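TRNA (adenine(58)-N(1))-methyltransferase catalytic subunit TRM61 C-terminal domain-containing protein (Thermoplasma acidophilum, PDB 1YB2) probably transfers methyl groups from S-adenosyl-L-methionine to adenine in RNA, most likely tRNA. Local coordinates at residues A[31-36]-A[69-74]. Numbering follows the deposited sequence.
Sequences SEDEYG and SGKSFI
Lys71 reaches from its strand into the loop that joins strands 28-30 and 36-39, and its ammonium group meets Ser31 and Asp33 there. From CB outwards, CB, CG and CD run as a straight extended chain, with CG anti to the backbone N (chi1 -169°), and simply bridge the gap to the loop. Lys71 CE is the first atom to touch, 3.3 Å from Asp33 OD1 and also against Glu34 CB. A final bend at chi4, -53°, turns Lys71 NZ in to donate to Ser31 OG at 3.0 Å. The same Lys71 NZ makes a long salt bridge of 3.5 Å with Asp33 OD1 and sits above one face of the Phe73 ring, toward its rim. Glu34 O comes obliquely to the same ring, 3.3 Å from Phe73 CE1.

Ser31 OG is itself gripped three ways. Ser31 OG accepts from Asp33 N, which makes an ST turn, and donates to a lone pair of Glu34 O at 2.7 Å, in the carbonyl plane. The hydroxyl thus ties the loop to itself and to strand 71-76 of this FKBP-like N-terminal domain, while exposed Asp33 probably offsets part of the lysine's charge.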
ATOM      1  N   SER A  31     -10.801  -2.808 -17.831  1.00 33.06           N
ATOM      2  CA  SER A  31     -11.781  -3.878 -17.940  1.00 34.08           C
ATOM      3  C   SER A  31     -11.351  -5.055 -17.074  1.00 35.09           C
ATOM      4  O   SER A  31     -10.311  -4.994 -16.411  1.00 35.34           O
ATOM      5  CB  SER A  31     -11.964  -4.319 -19.397  1.00 33.56           C
ATOM      6  OG  SER A  31     -10.923  -5.193 -19.791  1.00 33.59           O
ATOM      7  N   GLU A  32     -12.159  -6.111 -17.080  1.00 36.40           N
ATOM      8  CA  GLU A  32     -11.839  -7.344 -16.366  1.00 38.51           C
ATOM      9  C   GLU A  32     -10.693  -8.105 -17.053  1.00 38.67           C
ATOM     10  O   GLU A  32     -10.162  -9.052 -16.481  1.00 38.70           O
ATOM     11  CB  GLU A  32     -13.081  -8.245 -16.168  1.00 38.06           C
ATOM     12  CG  GLU A  32     -12.956  -9.119 -14.906  1.00 41.36           C
ATOM     13  CD  GLU A  32     -14.100 -10.124 -14.642  1.00 42.17           C
ATOM     14  OE1 GLU A  32     -15.302  -9.719 -14.611  1.00 45.76           O
ATOM     15  OE2 GLU A  32     -13.769 -11.323 -14.390  1.00 46.37           O
ATOM     16  N   ASP A  33     -10.290  -7.698 -18.255  1.00 39.22           N
ATOM     17  CA  ASP A  33      -9.043  -8.272 -18.821  1.00 40.73           C
ATOM     18  C   ASP A  33      -8.059  -7.317 -19.511  1.00 40.66           C
ATOM     19  O   ASP A  33      -7.007  -7.030 -18.947  1.00 40.81           O
ATOM     20  CB  ASP A  33      -9.288  -9.541 -19.655  1.00 40.87           C
ATOM     21  CG  ASP A  33     -10.183  -9.301 -20.835  1.00 43.55           C
ATOM     22  OD1 ASP A  33     -11.227  -8.649 -20.649  1.00 46.08           O
ATOM     23  OD2 ASP A  33      -9.844  -9.767 -21.951  1.00 46.51           O
ATOM     24  N   GLU A  34      -8.383  -6.825 -20.708  1.00 40.63           N
ATOM     25  CA  GLU A  34      -7.470  -5.907 -21.418  1.00 40.40           C
ATOM     26  C   GLU A  34      -7.607  -4.446 -20.984  1.00 39.28           C
ATOM     27  O   GLU A  34      -8.692  -3.983 -20.607  1.00 38.70           O
ATOM     28  CB  GLU A  34      -7.639  -6.015 -22.934  1.00 41.30           C
ATOM     29  CG  GLU A  34      -7.243  -7.367 -23.504  1.00 44.89           C
ATOM     30  CD  GLU A  34      -5.739  -7.515 -23.688  1.00 50.73           C
ATOM     31  OE1 GLU A  34      -5.118  -6.635 -24.341  1.00 52.79           O
ATOM     32  OE2 GLU A  34      -5.174  -8.521 -23.190  1.00 52.56           O
ATOM     33  N   TYR A  35      -6.487  -3.731 -21.026  1.00 38.11           N
ATOM     34  CA  TYR A  35      -6.478  -2.302 -20.752  1.00 37.36           C
ATOM     35  C   TYR A  35      -6.040  -1.556 -22.003  1.00 37.34           C
ATOM     36  O   TYR A  35      -5.386  -2.124 -22.876  1.00 37.58           O
ATOM     37  CB  TYR A  35      -5.579  -1.968 -19.565  1.00 36.66           C
ATOM     38  CG  TYR A  35      -6.143  -2.408 -18.227  1.00 36.57           C
ATOM     39  CD1 TYR A  35      -6.574  -3.719 -18.017  1.00 35.82           C
ATOM     40  CD2 TYR A  35      -6.232  -1.520 -17.166  1.00 36.15           C
ATOM     41  CE1 TYR A  35      -7.084  -4.126 -16.788  1.00 35.26           C
ATOM     42  CE2 TYR A  35      -6.748  -1.918 -15.939  1.00 37.01           C
ATOM     43  CZ  TYR A  35      -7.176  -3.212 -15.754  1.00 36.57           C
ATOM     44  OH  TYR A  35      -7.676  -3.597 -14.522  1.00 36.37           O
ATOM     45  N   GLY A  36      -6.425  -0.289 -22.091  1.00 36.98           N
ATOM     46  CA  GLY A  36      -6.122   0.534 -23.251  1.00 36.35           C
ATOM     47  C   GLY A  36      -5.866   1.962 -22.842  1.00 35.94           C
ATOM     48  O   GLY A  36      -5.866   2.288 -21.648  1.00 35.52           O
ATOM     49  N   SER A  69     -16.216  -3.221 -30.707  1.00 36.98           N
ATOM     50  CA  SER A  69     -16.428  -4.555 -31.291  1.00 37.54           C
ATOM     51  C   SER A  69     -16.977  -5.600 -30.319  1.00 37.54           C
ATOM     52  O   SER A  69     -16.548  -6.760 -30.321  1.00 37.94           O
ATOM     53  CB  SER A  69     -15.163  -5.046 -31.998  1.00 37.45           C
ATOM     54  OG  SER A  69     -14.944  -4.283 -33.173  1.00 38.30           O
ATOM     55  N   GLY A  70     -17.929  -5.183 -29.491  1.00 37.22           N
ATOM     56  CA  GLY A  70     -18.565  -6.088 -28.542  1.00 36.69           C
ATOM     57  C   GLY A  70     -17.858  -6.223 -27.205  1.00 36.55           C
ATOM     58  O   GLY A  70     -18.364  -6.900 -26.296  1.00 36.71           O
ATOM     59  N   LYS A  71     -16.694  -5.586 -27.064  1.00 35.99           N
ATOM     60  CA  LYS A  71     -15.985  -5.628 -25.782  1.00 35.30           C
ATOM     61  C   LYS A  71     -16.070  -4.309 -25.008  1.00 34.16           C
ATOM     62  O   LYS A  71     -15.776  -3.245 -25.556  1.00 33.45           O
ATOM     63  CB  LYS A  71     -14.528  -6.039 -25.976  1.00 35.77           C
ATOM     64  CG  LYS A  71     -13.840  -6.338 -24.666  1.00 37.64           C
ATOM     65  CD  LYS A  71     -12.392  -6.732 -24.861  1.00 42.16           C
ATOM     66  CE  LYS A  71     -11.735  -6.970 -23.502  1.00 44.73           C
ATOM     67  NZ  LYS A  71     -11.925  -5.809 -22.581  1.00 47.33           N
ATOM     68  N   SER A  72     -16.450  -4.413 -23.734  1.00 33.24           N
ATOM     69  CA  SER A  72     -16.613  -3.274 -22.840  1.00 32.99           C
ATOM     70  C   SER A  72     -15.306  -2.771 -22.210  1.00 31.93           C
ATOM     71  O   SER A  72     -14.539  -3.542 -21.626  1.00 31.96           O
ATOM     72  CB  SER A  72     -17.571  -3.629 -21.705  1.00 33.56           C
ATOM     73  OG  SER A  72     -18.883  -3.853 -22.186  1.00 35.94           O
ATOM     74  N   PHE A  73     -15.091  -1.463 -22.299  1.00 30.22           N
ATOM     75  CA  PHE A  73     -14.041  -0.792 -21.540  1.00 28.68           C
ATOM     76  C   PHE A  73     -14.661   0.332 -20.747  1.00 27.84           C
ATOM     77  O   PHE A  73     -15.577   1.005 -21.254  1.00 27.51           O
ATOM     78  CB  PHE A  73     -13.004  -0.201 -22.496  1.00 28.06           C
ATOM     79  CG  PHE A  73     -12.170  -1.231 -23.188  1.00 29.45           C
ATOM     80  CD1 PHE A  73     -10.973  -1.674 -22.620  1.00 30.97           C
ATOM     81  CD2 PHE A  73     -12.582  -1.773 -24.407  1.00 30.71           C
ATOM     82  CE1 PHE A  73     -10.193  -2.647 -23.260  1.00 31.56           C
ATOM     83  CE2 PHE A  73     -11.806  -2.750 -25.066  1.00 31.80           C
ATOM     84  CZ  PHE A  73     -10.615  -3.181 -24.492  1.00 29.23           C
ATOM     85  N   ILE A  74     -14.161   0.552 -19.534  1.00 26.74           N
ATOM     86  CA  ILE A  74     -14.594   1.697 -18.720  1.00 26.15           C
ATOM     87  C   ILE A  74     -13.499   2.779 -18.763  1.00 26.09           C
ATOM     88  O   ILE A  74     -12.302   2.482 -18.585  1.00 25.68           O
ATOM     89  CB  ILE A  74     -14.927   1.294 -17.253  1.00 25.54           C
ATOM     90  CG1 ILE A  74     -15.911   0.097 -17.197  1.00 27.25           C
ATOM     91  CG2 ILE A  74     -15.471   2.486 -16.449  1.00 24.01           C
ATOM     92  CD1 ILE A  74     -17.216   0.282 -18.040  1.00 25.90           C
TER